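Local coordinates for protein VMB-1 (Vibrio alginolyticus, PDB 6LFD) that probably hydrolyses beta-lactam antibiotics to substituted beta-amino acids, as a zinc-dependent class B metallo-beta-lactamase of Vibrio alginolyticus, at residues A[171-176]-A[218-223]; A[26-31]-A[55-60]; A[190-195]-A[213-218]. All blocks are in the same frame, centred on the assembly; numbering follows the deposited sequence.

Contact 1 of 3, residues A[171-176]-A[218-223]; sequences KNLGYT and QALALS
Leu-173 drives its isobutyl group against helix 212-225, meeting Leu-220 and Ala-221, and so ties a loop beside the zinc site of the metallo-beta-lactamase fold to its C-terminal helix. Segment 171-176 belongs to the long loop between strand 158-162 and helix 184-194, probably the counterpart of loop L10 of class B1 enzymes. The tight part is apolar. Leu-173 CD2 rests on Leu-220 CB at 3.7 Å, while its other branch, CD1, reaches past the leucine to the helix backbone, 3.9 Å from Ala-221 CA. The two leucines run antiparallel, side by side, so Leu-220 sends its own methyls to the loop backbone: CD2 lies 3.6 Å from Lys-171 O and CD1 3.8 Å from Asn-172 O. With CG anti to the carbonyl carbon (chi1 -69°), Leu-220 can set one methyl under each of these successive carbonyls. Trp-184 and Ile-181 pack against Leu-173 as well, closing in this buried side chain, which stands about 7 Å from that of the zinc ligand His-144. Toward solvent the contact slackens. The CB atoms of Lys-171 and Asn-172 point away from the helix, and the two residues face it with backbone alone. Asn-172 instead shapes its own loop: OD1 accepts the N-H of Gly-174 at 3.1 Å, an Asx turn, and Gly-174 follows with positive phi. No hydrogen bond joins loop to helix, so the fit depends on shape. On the outer side of the helix, Ala-219 O accepts from both Ser-223 N and Ser-223 OG, which reach it from opposite faces of the carbonyl plane.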
ATOM      1  N   LYS A 171      14.917  10.598   6.327  1.00 35.86           N
ATOM      2  CA  LYS A 171      16.395  10.586   6.272  1.00 37.03           C
ATOM      3  C   LYS A 171      16.896   9.140   6.199  1.00 34.29           C
ATOM      4  O   LYS A 171      18.081   8.930   6.036  1.00 33.25           O
ATOM      5  CB  LYS A 171      16.927  11.334   7.496  1.00 38.90           C
ATOM      6  CG  LYS A 171      16.397  12.752   7.639  1.00 43.52           C
ATOM      7  CD  LYS A 171      16.961  13.722   6.627  1.00 49.42           C
ATOM      8  CE  LYS A 171      18.126  14.534   7.163  1.00 53.47           C
ATOM      9  NZ  LYS A 171      17.751  15.345   8.347  1.00 56.54           N
ATOM     10  N   ASN A 172      16.030   8.155   6.374  1.00 34.44           N
ATOM     11  CA  ASN A 172      16.474   6.744   6.345  1.00 37.72           C
ATOM     12  C   ASN A 172      15.339   5.886   5.781  1.00 34.50           C
ATOM     13  O   ASN A 172      14.269   6.439   5.487  1.00 34.80           O
ATOM     14  CB  ASN A 172      16.992   6.318   7.718  1.00 37.72           C
ATOM     15  CG  ASN A 172      15.960   6.487   8.805  1.00 41.58           C
ATOM     16  OD1 ASN A 172      14.880   5.917   8.714  1.00 43.32           O
ATOM     17  ND2 ASN A 172      16.276   7.289   9.811  1.00 42.73           N
ATOM     18  N   LEU A 173      15.579   4.582   5.678  1.00 37.77           N
ATOM     19  CA  LEU A 173      14.705   3.609   4.966  1.00 35.84           C
ATOM     20  C   LEU A 173      13.655   3.051   5.929  1.00 35.59           C
ATOM     21  O   LEU A 173      12.755   2.345   5.444  1.00 38.33           O
ATOM     22  CB  LEU A 173      15.585   2.511   4.372  1.00 33.42           C
ATOM     23  CG  LEU A 173      16.441   2.963   3.198  1.00 34.63           C
ATOM     24  CD1 LEU A 173      17.449   1.893   2.796  1.00 36.73           C
ATOM     25  CD2 LEU A 173      15.576   3.372   2.021  1.00 36.35           C
ATOM     26  N   GLY A 174      13.743   3.407   7.220  1.00 37.40           N
ATOM     27  CA  GLY A 174      12.859   2.893   8.282  1.00 35.40           C
ATOM     28  C   GLY A 174      13.253   1.486   8.690  1.00 37.44           C
ATOM     29  O   GLY A 174      14.474   1.187   8.756  1.00 41.17           O
ATOM     30  N   TYR A 175      12.271   0.626   8.960  1.00 35.12           N
ATOM     31  CA  TYR A 175      12.531  -0.765   9.391  1.00 31.03           C
ATOM     32  C   TYR A 175      13.052  -1.542   8.185  1.00 31.56           C
ATOM     33  O   TYR A 175      12.314  -1.617   7.191  1.00 32.05           O
ATOM     34  CB  TYR A 175      11.273  -1.392   9.973  1.00 35.48           C
ATOM     35  CG  TYR A 175      11.447  -2.853  10.280  1.00 36.58           C
ATOM     36  CD1 TYR A 175      12.165  -3.262  11.387  1.00 39.71           C
ATOM     37  CD2 TYR A 175      10.929  -3.822   9.445  1.00 35.81           C
ATOM     38  CE1 TYR A 175      12.337  -4.602  11.677  1.00 39.47           C
ATOM     39  CE2 TYR A 175      11.082  -5.168   9.729  1.00 36.73           C
ATOM     40  CZ  TYR A 175      11.791  -5.558  10.846  1.00 40.51           C
ATOM     41  OH  TYR A 175      11.975  -6.885  11.121  1.00 48.34           O
ATOM     42  N   THR A 176      14.273  -2.073   8.264  1.00 28.80           N
ATOM     43  CA  THR A 176      14.999  -2.733   7.143  1.00 30.35           C
ATOM     44  C   THR A 176      15.220  -4.203   7.514  1.00 30.04           C
ATOM     45  O   THR A 176      15.961  -4.887   6.811  1.00 30.01           O
ATOM     46  CB  THR A 176      16.293  -1.980   6.791  1.00 30.01           C
ATOM     47  OG1 THR A 176      17.155  -1.932   7.931  1.00 29.99           O
ATOM     48  CG2 THR A 176      16.048  -0.554   6.343  1.00 31.81           C
ATOM     49  N   GLN A 218      15.488   5.920  -3.881  1.00 25.86           N
ATOM     50  CA  GLN A 218      16.618   5.248  -4.570  1.00 28.71           C
ATOM     51  C   GLN A 218      17.939   5.713  -3.926  1.00 28.11           C
ATOM     52  O   GLN A 218      18.822   4.858  -3.653  1.00 25.33           O
ATOM     53  CB  GLN A 218      16.528   5.545  -6.065  1.00 30.08           C
ATOM     54  CG  GLN A 218      17.523   4.785  -6.920  1.00 28.48           C
ATOM     55  CD  GLN A 218      17.307   5.111  -8.375  1.00 30.98           C
ATOM     56  OE1 GLN A 218      17.394   6.276  -8.781  1.00 32.44           O
ATOM     57  NE2 GLN A 218      17.006   4.082  -9.166  1.00 28.00           N
ATOM     58  N   ALA A 219      18.053   7.015  -3.653  1.00 33.24           N
ATOM     59  CA  ALA A 219      19.282   7.639  -3.097  1.00 36.64           C
ATOM     60  C   ALA A 219      19.530   7.126  -1.678  1.00 34.33           C
ATOM     61  O   ALA A 219      20.690   6.774  -1.367  1.00 36.76           O
ATOM     62  CB  ALA A 219      19.164   9.146  -3.127  1.00 39.15           C
ATOM     63  N   LEU A 220      18.486   7.089  -0.852  1.00 34.99           N
ATOM     64  CA  LEU A 220      18.568   6.541   0.531  1.00 35.46           C
ATOM     65  C   LEU A 220      19.107   5.110   0.479  1.00 37.09           C
ATOM     66  O   LEU A 220      19.953   4.764   1.305  1.00 35.74           O
ATOM     67  CB  LEU A 220      17.185   6.548   1.177  1.00 33.98           C
ATOM     68  CG  LEU A 220      16.592   7.913   1.509  1.00 36.94           C
ATOM     69  CD1 LEU A 220      15.211   7.724   2.092  1.00 33.28           C
ATOM     70  CD2 LEU A 220      17.476   8.710   2.477  1.00 39.46           C
ATOM     71  N   ALA A 221      18.618   4.298  -0.460  1.00 34.83           N
ATOM     72  CA  ALA A 221      18.994   2.875  -0.596  1.00 33.44           C
ATOM     73  C   ALA A 221      20.459   2.795  -1.037  1.00 34.03           C
ATOM     74  O   ALA A 221      21.208   1.944  -0.516  1.00 37.22           O
ATOM     75  CB  ALA A 221      18.057   2.184  -1.559  1.00 32.20           C
ATOM     76  N   LEU A 222      20.870   3.665  -1.959  1.00 35.05           N
ATOM     77  CA  LEU A 222      22.256   3.647  -2.497  1.00 35.23           C
ATOM     78  C   LEU A 222      23.216   4.018  -1.364  1.00 39.50           C
ATOM     79  O   LEU A 222      24.301   3.391  -1.277  1.00 38.80           O
ATOM     80  CB  LEU A 222      22.355   4.596  -3.697  1.00 35.64           C
ATOM     81  CG  LEU A 222      21.731   4.051  -4.979  1.00 32.90           C
ATOM     82  CD1 LEU A 222      21.608   5.128  -6.035  1.00 33.96           C
ATOM     83  CD2 LEU A 222      22.517   2.862  -5.513  1.00 33.87           C
ATOM     84  N   SER A 223      22.793   4.923  -0.481  1.00 40.10           N
ATOM     85  CA  SER A 223      23.637   5.427   0.633  1.00 43.30           C
ATOM     86  C   SER A 223      23.711   4.398   1.768  1.00 47.44           C
ATOM     87  O   SER A 223      24.839   4.145   2.258  1.00 44.42           O
ATOM     88  CB  SER A 223      23.163   6.752   1.096  1.00 43.87           C
ATOM     89  OG  SER A 223      23.349   7.683   0.048  1.00 45.34           O
TER

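Contact 2 of 3, residues A[26-31]-A[55-60]; sequences SYKRVE and PWTTQG
Trp-56 lies under Lys-28 with the two side chains at about a right angle, the lysine methylenes running across one face of the indole. Lys-28 CB makes a CH-pi contact, 3.9 Å from the centroid of the six-membered ring and 21° off its normal. Because CG stands anti to the backbone N (chi1 -156°) and the chain beyond is extended, CD passes over the pyrrole side, 3.9 Å from Trp-56 NE1. Val-30 also crosses the indole nearly at a right angle, its CG2 meeting CH2 at 4.1 Å, whereas Ser-26 O sits at the ring edge, in plane. The indole bridges strand 21-29 of the larger sheet and the zinc site: Ile-36 and Ala-38 of the next strand touch it, as does the ring of the zinc ligand His-205, and a bound zinc ion lies about 6 Å from its side chain. The turn between Val-30 and strand 35-45 probably corresponds to the L3 hairpin that flanks the active site in class B1 enzymes. At the root of the side chain, Ser-26 OG accepts the N-H of Trp-56 at 2.8 Å, N-H...O 155°. Thr-57 is the N-cap of helix 58-69, its OG1 taking the N-H of Gly-60 at 3.1 Å. Its methyl CG2 lies 3.7 Å from Tyr-27 O, a carbonyl that also accepts from a water (2.8 Å), which in turn accepts from Thr-57 OG1.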
ATOM      1  N   SER A  26      -4.483   5.551   8.879  1.00 32.46           N
ATOM      2  CA  SER A  26      -4.818   4.851  10.137  1.00 34.98           C
ATOM      3  C   SER A  26      -3.628   5.013  11.089  1.00 37.54           C
ATOM      4  O   SER A  26      -2.479   5.096  10.617  1.00 33.61           O
ATOM      5  CB  SER A  26      -5.183   3.431   9.879  1.00 35.90           C
ATOM      6  OG  SER A  26      -4.137   2.777   9.178  1.00 35.26           O
ATOM      7  N   TYR A  27      -3.903   5.125  12.384  1.00 40.04           N
ATOM      8  CA  TYR A  27      -2.911   5.582  13.388  1.00 41.93           C
ATOM      9  C   TYR A  27      -2.593   4.411  14.313  1.00 40.44           C
ATOM     10  O   TYR A  27      -3.501   3.599  14.610  1.00 41.04           O
ATOM     11  CB  TYR A  27      -3.417   6.842  14.096  1.00 39.23           C
ATOM     12  CG  TYR A  27      -3.578   8.025  13.173  1.00 39.10           C
ATOM     13  CD1 TYR A  27      -2.475   8.725  12.722  1.00 39.64           C
ATOM     14  CD2 TYR A  27      -4.820   8.395  12.682  1.00 40.57           C
ATOM     15  CE1 TYR A  27      -2.602   9.809  11.864  1.00 41.63           C
ATOM     16  CE2 TYR A  27      -4.966   9.464  11.812  1.00 41.81           C
ATOM     17  CZ  TYR A  27      -3.853  10.170  11.399  1.00 41.84           C
ATOM     18  OH  TYR A  27      -3.976  11.210  10.532  1.00 46.11           O
ATOM     19  N   LYS A  28      -1.323   4.320  14.707  1.00 39.10           N
ATOM     20  CA  LYS A  28      -0.834   3.364  15.732  1.00 40.25           C
ATOM     21  C   LYS A  28       0.230   4.062  16.591  1.00 37.89           C
ATOM     22  O   LYS A  28       1.068   4.821  16.050  1.00 36.90           O
ATOM     23  CB  LYS A  28      -0.306   2.087  15.081  1.00 40.84           C
ATOM     24  CG  LYS A  28      -0.344   0.884  16.006  1.00 43.70           C
ATOM     25  CD  LYS A  28       0.626  -0.209  15.638  1.00 50.10           C
ATOM     26  CE  LYS A  28       0.522  -1.380  16.590  1.00 53.85           C
ATOM     27  NZ  LYS A  28       0.918  -2.653  15.940  1.00 61.18           N
ATOM     28  N   ARG A  29       0.145   3.879  17.905  1.00 43.72           N
ATOM     29  CA  ARG A  29       1.122   4.448  18.865  1.00 40.76           C
ATOM     30  C   ARG A  29       2.435   3.694  18.674  1.00 38.41           C
ATOM     31  O   ARG A  29       2.448   2.459  18.912  1.00 39.19           O
ATOM     32  CB  ARG A  29       0.587   4.335  20.293  1.00 43.59           C
ATOM     33  CG  ARG A  29       1.554   4.847  21.350  1.00 47.59           C
ATOM     34  CD  ARG A  29       0.859   5.008  22.685  1.00 49.26           C
ATOM     35  NE  ARG A  29      -0.436   5.664  22.535  1.00 51.56           N
ATOM     36  CZ  ARG A  29      -0.611   6.969  22.345  1.00 51.58           C
ATOM     37  NH1 ARG A  29       0.436   7.778  22.279  1.00 48.79           N
ATOM     38  NH2 ARG A  29      -1.838   7.457  22.225  1.00 51.02           N
ATOM     39  N   VAL A  30       3.471   4.400  18.224  1.00 36.53           N
ATOM     40  CA  VAL A  30       4.847   3.859  18.013  1.00 42.85           C
ATOM     41  C   VAL A  30       5.824   4.810  18.704  1.00 47.77           C
ATOM     42  O   VAL A  30       6.185   5.830  18.080  1.00 43.61           O
ATOM     43  CB  VAL A  30       5.202   3.697  16.519  1.00 44.93           C
ATOM     44  CG1 VAL A  30       6.584   3.077  16.329  1.00 45.68           C
ATOM     45  CG2 VAL A  30       4.154   2.894  15.770  1.00 46.93           C
ATOM     46  N   GLU A  31       6.220   4.510  19.946  1.00 49.52           N
ATOM     47  CA  GLU A  31       7.123   5.391  20.734  1.00 50.41           C
ATOM     48  C   GLU A  31       8.463   5.426  20.010  1.00 43.39           C
ATOM     49  O   GLU A  31       8.824   4.438  19.381  1.00 41.89           O
ATOM     50  CB  GLU A  31       7.245   4.894  22.177  1.00 55.57           C
ATOM     51  CG  GLU A  31       5.933   4.867  22.944  1.00 58.86           C
ATOM     52  CD  GLU A  31       5.126   6.159  22.968  1.00 67.94           C
ATOM     53  OE1 GLU A  31       5.700   7.247  22.719  1.00 73.11           O
ATOM     54  OE2 GLU A  31       3.911   6.076  23.232  1.00 72.34           O
ATOM     55  N   PRO A  55      -6.118  -0.704   6.900  1.00 32.61           N
ATOM     56  CA  PRO A  55      -5.622   0.099   8.007  1.00 31.56           C
ATOM     57  C   PRO A  55      -4.773  -0.715   8.987  1.00 32.48           C
ATOM     58  O   PRO A  55      -4.859  -1.944   8.987  1.00 34.76           O
ATOM     59  CB  PRO A  55      -6.922   0.607   8.669  1.00 32.68           C
ATOM     60  CG  PRO A  55      -7.836   0.761   7.477  1.00 33.95           C
ATOM     61  CD  PRO A  55      -7.565  -0.508   6.683  1.00 33.41           C
ATOM     62  N   TRP A  56      -4.022   0.010   9.816  1.00 32.12           N
ATOM     63  CA  TRP A  56      -2.945  -0.498  10.708  1.00 36.26           C
ATOM     64  C   TRP A  56      -3.536  -1.221  11.927  1.00 36.81           C
ATOM     65  O   TRP A  56      -2.854  -2.086  12.490  1.00 37.96           O
ATOM     66  CB  TRP A  56      -2.064   0.675  11.145  1.00 34.54           C
ATOM     67  CG  TRP A  56      -0.630   0.341  11.402  1.00 32.80           C
ATOM     68  CD1 TRP A  56      -0.057  -0.891  11.563  1.00 32.36           C
ATOM     69  CD2 TRP A  56       0.424   1.302  11.544  1.00 31.09           C
ATOM     70  NE1 TRP A  56       1.287  -0.753  11.787  1.00 31.11           N
ATOM     71  CE2 TRP A  56       1.607   0.578  11.795  1.00 31.13           C
ATOM     72  CE3 TRP A  56       0.471   2.700  11.502  1.00 32.50           C
ATOM     73  CZ2 TRP A  56       2.835   1.211  11.952  1.00 33.55           C
ATOM     74  CZ3 TRP A  56       1.685   3.326  11.672  1.00 36.93           C
ATOM     75  CH2 TRP A  56       2.849   2.587  11.903  1.00 34.39           C
ATOM     76  N   THR A  57      -4.753  -0.872  12.338  1.00 36.49           N
ATOM     77  CA  THR A  57      -5.443  -1.506  13.490  1.00 35.99           C
ATOM     78  C   THR A  57      -6.797  -2.041  13.037  1.00 38.58           C
ATOM     79  O   THR A  57      -7.380  -1.462  12.093  1.00 32.44           O
ATOM     80  CB  THR A  57      -5.612  -0.511  14.650  1.00 36.25           C
ATOM     81  OG1 THR A  57      -6.477   0.543  14.227  1.00 34.70           O
ATOM     82  CG2 THR A  57      -4.291   0.063  15.107  1.00 35.19           C
ATOM     83  N   THR A  58      -7.274  -3.107  13.682  1.00 39.75           N
ATOM     84  CA  THR A  58      -8.600  -3.704  13.398  1.00 39.40           C
ATOM     85  C   THR A  58      -9.668  -2.617  13.572  1.00 39.97           C
ATOM     86  O   THR A  58     -10.581  -2.573  12.730  1.00 38.86           O
ATOM     87  CB  THR A  58      -8.838  -4.955  14.244  1.00 45.00           C
ATOM     88  OG1 THR A  58      -7.935  -5.950  13.769  1.00 44.09           O
ATOM     89  CG2 THR A  58     -10.247  -5.485  14.138  1.00 46.87           C
ATOM     90  N   GLN A  59      -9.539  -1.745  14.580  1.00 40.97           N
ATOM     91  CA  GLN A  59     -10.539  -0.664  14.829  1.00 41.49           C
ATOM     92  C   GLN A  59     -10.513   0.295  13.628  1.00 40.03           C
ATOM     93  O   GLN A  59     -11.603   0.658  13.138  1.00 34.58           O
ATOM     94  CB  GLN A  59     -10.314   0.029  16.179  1.00 47.28           C
ATOM     95  CG  GLN A  59     -11.240  -0.469  17.292  1.00 53.89           C
ATOM     96  CD  GLN A  59     -12.713  -0.227  17.022  1.00 57.78           C
ATOM     97  OE1 GLN A  59     -13.154   0.898  16.772  1.00 67.99           O
ATOM     98  NE2 GLN A  59     -13.501  -1.293  17.066  1.00 60.63           N
ATOM     99  N   GLY A  60      -9.326   0.616  13.095  1.00 35.07           N
ATOM    100  CA  GLY A  60      -9.203   1.369  11.828  1.00 35.05           C
ATOM    101  C   GLY A  60      -9.995   0.713  10.711  1.00 33.64           C
ATOM    102  O   GLY A  60     -10.777   1.406  10.004  1.00 32.58           O
TER
HETATM  103  O   HOH W   1      -5.853   2.808  13.357  1.00 46.39           O

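Contact 3 of 3, residues A[190-195]-A[213-218]; sequences KVINRY and LLKHTQ
The flat amide of Gln-218 turns a face to Ile-192, whose CD1 stands almost equally far from its three heavy atoms, 3.9 Å from OE1 and 4.0 Å from both CD and NE2. A second flat group, the ring of Tyr-195, just past helix 184-194, has Arg-194 CG over the centre of one face and Val-191 CG1 at its edge, in plane. Arg-194 NE, with the tyrosine oxygen in its guanidinium plane, donates to Tyr-195 OH. Helix segments 190-194 and 213-218 pack nearly antiparallel, their axes 10.2 Å apart at closest and 162° between directions. Ile-192 and Leu-214 lie alongside with their tips pointing opposite ways, bringing Ile-192 CG1 to 3.6 Å from Leu-214 CB. Val-191 comes across the leucine at about a right angle, CG1 to CD1 4.1 Å. At the exposed side Lys-215, bent at chi2 (-88°), swings its methylenes back so that CE touches Ile-192 CG2 at 3.8 Å. Leu-214 also touches Val-201 and Val-191 touches Leu-159, both on strands of the smaller sheet of the metallo-beta-lactamase fold. No hydrogen bond crosses between the segments; Gln-218 NE2 is instead held by Pro-185 O and Gln-189 OE1, seven and three residues before Ile-192. Two acceptors on NE2 probably fix the amide's rotation, so the apolar contact is flanked by a polar tie between the same two helices.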
ATOM      1  N   LYS A 190      13.001   0.508 -12.047  1.00 25.43           N
ATOM      2  CA  LYS A 190      11.922  -0.085 -12.885  1.00 24.29           C
ATOM      3  C   LYS A 190      10.630   0.719 -12.688  1.00 24.45           C
ATOM      4  O   LYS A 190       9.910   0.893 -13.670  1.00 21.57           O
ATOM      5  CB  LYS A 190      11.725  -1.566 -12.565  1.00 24.21           C
ATOM      6  CG  LYS A 190      12.882  -2.443 -12.984  1.00 27.70           C
ATOM      7  CD  LYS A 190      12.750  -3.868 -12.591  1.00 31.98           C
ATOM      8  CE  LYS A 190      14.013  -4.652 -12.874  1.00 39.55           C
ATOM      9  NZ  LYS A 190      14.109  -5.826 -11.976  1.00 47.80           N
ATOM     10  N   VAL A 191      10.346   1.175 -11.461  1.00 22.08           N
ATOM     11  CA  VAL A 191       9.138   1.966 -11.138  1.00 21.82           C
ATOM     12  C   VAL A 191       9.286   3.354 -11.768  1.00 24.24           C
ATOM     13  O   VAL A 191       8.339   3.793 -12.464  1.00 23.94           O
ATOM     14  CB  VAL A 191       8.890   1.994  -9.626  1.00 23.40           C
ATOM     15  CG1 VAL A 191       7.787   2.962  -9.245  1.00 23.72           C
ATOM     16  CG2 VAL A 191       8.563   0.596  -9.136  1.00 23.07           C
ATOM     17  N   ILE A 192      10.456   3.981 -11.625  1.00 24.82           N
ATOM     18  CA  ILE A 192      10.748   5.306 -12.252  1.00 24.47           C
ATOM     19  C   ILE A 192      10.534   5.190 -13.766  1.00 23.52           C
ATOM     20  O   ILE A 192       9.843   6.058 -14.334  1.00 24.67           O
ATOM     21  CB  ILE A 192      12.178   5.767 -11.902  1.00 25.72           C
ATOM     22  CG1 ILE A 192      12.273   6.153 -10.418  1.00 25.92           C
ATOM     23  CG2 ILE A 192      12.619   6.892 -12.825  1.00 24.12           C
ATOM     24  CD1 ILE A 192      13.682   6.131  -9.841  1.00 26.99           C
ATOM     25  N   ASN A 193      11.081   4.143 -14.385  1.00 23.99           N
ATOM     26  CA  ASN A 193      11.062   3.966 -15.853  1.00 25.10           C
ATOM     27  C   ASN A 193       9.619   3.711 -16.311  1.00 26.39           C
ATOM     28  O   ASN A 193       9.302   4.110 -17.440  1.00 27.03           O
ATOM     29  CB  ASN A 193      12.038   2.871 -16.288  1.00 27.71           C
ATOM     30  CG  ASN A 193      13.470   3.360 -16.279  1.00 30.23           C
ATOM     31  OD1 ASN A 193      13.735   4.504 -15.927  1.00 33.84           O
ATOM     32  ND2 ASN A 193      14.406   2.488 -16.604  1.00 28.61           N
ATOM     33  N   ARG A 194       8.798   3.071 -15.465  1.00 24.41           N
ATOM     34  CA  ARG A 194       7.435   2.615 -15.795  1.00 24.86           C
ATOM     35  C   ARG A 194       6.428   3.765 -15.718  1.00 24.87           C
ATOM     36  O   ARG A 194       5.441   3.738 -16.500  1.00 20.62           O
ATOM     37  CB  ARG A 194       7.016   1.471 -14.874  1.00 25.04           C
ATOM     38  CG  ARG A 194       5.693   0.832 -15.256  1.00 28.63           C
ATOM     39  CD  ARG A 194       5.525  -0.480 -14.486  1.00 28.75           C
ATOM     40  NE  ARG A 194       4.285  -1.177 -14.801  1.00 31.98           N
ATOM     41  CZ  ARG A 194       4.130  -2.061 -15.773  1.00 29.88           C
ATOM     42  NH1 ARG A 194       5.146  -2.411 -16.545  1.00 30.27           N
ATOM     43  NH2 ARG A 194       2.961  -2.635 -15.932  1.00 32.70           N
ATOM     44  N   TYR A 195       6.618   4.740 -14.822  1.00 25.50           N
ATOM     45  CA  TYR A 195       5.569   5.753 -14.542  1.00 25.62           C
ATOM     46  C   TYR A 195       6.127   7.166 -14.663  1.00 27.00           C
ATOM     47  O   TYR A 195       6.018   7.953 -13.727  1.00 27.95           O
ATOM     48  CB  TYR A 195       4.929   5.514 -13.165  1.00 25.47           C
ATOM     49  CG  TYR A 195       4.408   4.121 -12.936  1.00 24.54           C
ATOM     50  CD1 TYR A 195       3.253   3.673 -13.553  1.00 26.19           C
ATOM     51  CD2 TYR A 195       5.081   3.239 -12.097  1.00 24.35           C
ATOM     52  CE1 TYR A 195       2.783   2.389 -13.339  1.00 27.69           C
ATOM     53  CE2 TYR A 195       4.618   1.952 -11.873  1.00 26.17           C
ATOM     54  CZ  TYR A 195       3.462   1.521 -12.498  1.00 26.35           C
ATOM     55  OH  TYR A 195       2.969   0.254 -12.304  1.00 26.03           O
ATOM     56  N   LEU A 213       9.952  11.546  -4.905  1.00 32.24           N
ATOM     57  CA  LEU A 213       9.902  10.550  -3.795  1.00 31.74           C
ATOM     58  C   LEU A 213      10.539   9.235  -4.242  1.00 29.51           C
ATOM     59  O   LEU A 213      11.134   8.549  -3.388  1.00 32.73           O
ATOM     60  CB  LEU A 213       8.460  10.313  -3.367  1.00 30.23           C
ATOM     61  CG  LEU A 213       7.911  11.270  -2.317  1.00 34.54           C
ATOM     62  CD1 LEU A 213       7.630  12.632  -2.937  1.00 34.54           C
ATOM     63  CD2 LEU A 213       6.649  10.689  -1.697  1.00 35.79           C
ATOM     64  N   LEU A 214      10.382   8.881  -5.522  1.00 29.32           N
ATOM     65  CA  LEU A 214      11.013   7.675  -6.116  1.00 28.84           C
ATOM     66  C   LEU A 214      12.534   7.872  -6.103  1.00 28.69           C
ATOM     67  O   LEU A 214      13.256   6.980  -5.627  1.00 25.90           O
ATOM     68  CB  LEU A 214      10.470   7.444  -7.541  1.00 30.32           C
ATOM     69  CG  LEU A 214       8.952   7.300  -7.689  1.00 28.87           C
ATOM     70  CD1 LEU A 214       8.559   6.961  -9.126  1.00 28.18           C
ATOM     71  CD2 LEU A 214       8.361   6.267  -6.734  1.00 29.60           C
ATOM     72  N   LYS A 215      13.014   9.015  -6.602  1.00 29.05           N
ATOM     73  CA  LYS A 215      14.466   9.270  -6.763  1.00 31.04           C
ATOM     74  C   LYS A 215      15.086   9.393  -5.369  1.00 29.89           C
ATOM     75  O   LYS A 215      16.222   8.927  -5.178  1.00 29.89           O
ATOM     76  CB  LYS A 215      14.693  10.519  -7.619  1.00 35.53           C
ATOM     77  CG  LYS A 215      13.950  10.528  -8.950  1.00 38.98           C
ATOM     78  CD  LYS A 215      14.708   9.885 -10.076  1.00 42.42           C
ATOM     79  CE  LYS A 215      14.084  10.114 -11.441  1.00 41.99           C
ATOM     80  NZ  LYS A 215      13.296  11.373 -11.494  1.00 42.60           N
ATOM     81  N   HIS A 216      14.337   9.970  -4.428  1.00 29.48           N
ATOM     82  CA  HIS A 216      14.793  10.190  -3.032  1.00 31.31           C
ATOM     83  C   HIS A 216      15.002   8.837  -2.359  1.00 29.94           C
ATOM     84  O   HIS A 216      16.056   8.646  -1.747  1.00 32.55           O
ATOM     85  CB  HIS A 216      13.807  11.070  -2.264  1.00 31.34           C
ATOM     86  CG  HIS A 216      14.121  11.143  -0.808  1.00 33.52           C
ATOM     87  ND1 HIS A 216      15.344  11.554  -0.351  1.00 33.98           N
ATOM     88  CD2 HIS A 216      13.377  10.843   0.280  1.00 34.83           C
ATOM     89  CE1 HIS A 216      15.349  11.506   0.969  1.00 36.50           C
ATOM     90  NE2 HIS A 216      14.155  11.057   1.378  1.00 37.74           N
ATOM     91  N   THR A 217      14.034   7.924  -2.492  1.00 31.35           N
ATOM     92  CA  THR A 217      14.112   6.547  -1.939  1.00 28.51           C
ATOM     93  C   THR A 217      15.299   5.812  -2.570  1.00 25.96           C
ATOM     94  O   THR A 217      16.014   5.102  -1.834  1.00 28.79           O
ATOM     95  CB  THR A 217      12.791   5.781  -2.105  1.00 29.94           C
ATOM     96  OG1 THR A 217      11.730   6.535  -1.520  1.00 29.28           O
ATOM     97  CG2 THR A 217      12.855   4.417  -1.461  1.00 29.07           C
ATOM     98  N   GLN A 218      15.488   5.920  -3.881  1.00 25.86           N
ATOM     99  CA  GLN A 218      16.618   5.248  -4.570  1.00 28.71           C
ATOM    100  C   GLN A 218      17.939   5.713  -3.926  1.00 28.11           C
ATOM    101  O   GLN A 218      18.822   4.858  -3.653  1.00 25.33           O
ATOM    102  CB  GLN A 218      16.528   5.545  -6.065  1.00 30.08           C
ATOM    103  CG  GLN A 218      17.523   4.785  -6.920  1.00 28.48           C
ATOM    104  CD  GLN A 218      17.307   5.111  -8.375  1.00 30.98           C
ATOM    105  OE1 GLN A 218      17.394   6.276  -8.781  1.00 32.44           O
ATOM    106  NE2 GLN A 218      17.006   4.082  -9.166  1.00 28.00           N
TER

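How the contacts relate
Contacts 1 and 3 are neighbours, their centres 13 Å apart: both use helix 212-225, share Gln-218, and touch where Leu-173 CD2 lies 4.2 Å from Thr-217 O. The helix thus packs on helix 184-194 early in its course and on loop 171-176 further along. Contact 2 closes earlier in the chain, in the other half of the molecule, its centre 24 Å from that of contact 1 and 28 Å from that of contact 3. The zinc site falls between these halves. The side chain of Trp-56 lies about 6 Å from a zinc ion and that of Leu-173 about 11 Å; the side chain of Leu-173 is about 7 Å from that of His-144, that of Val-191 in contact 3 about 11 Å.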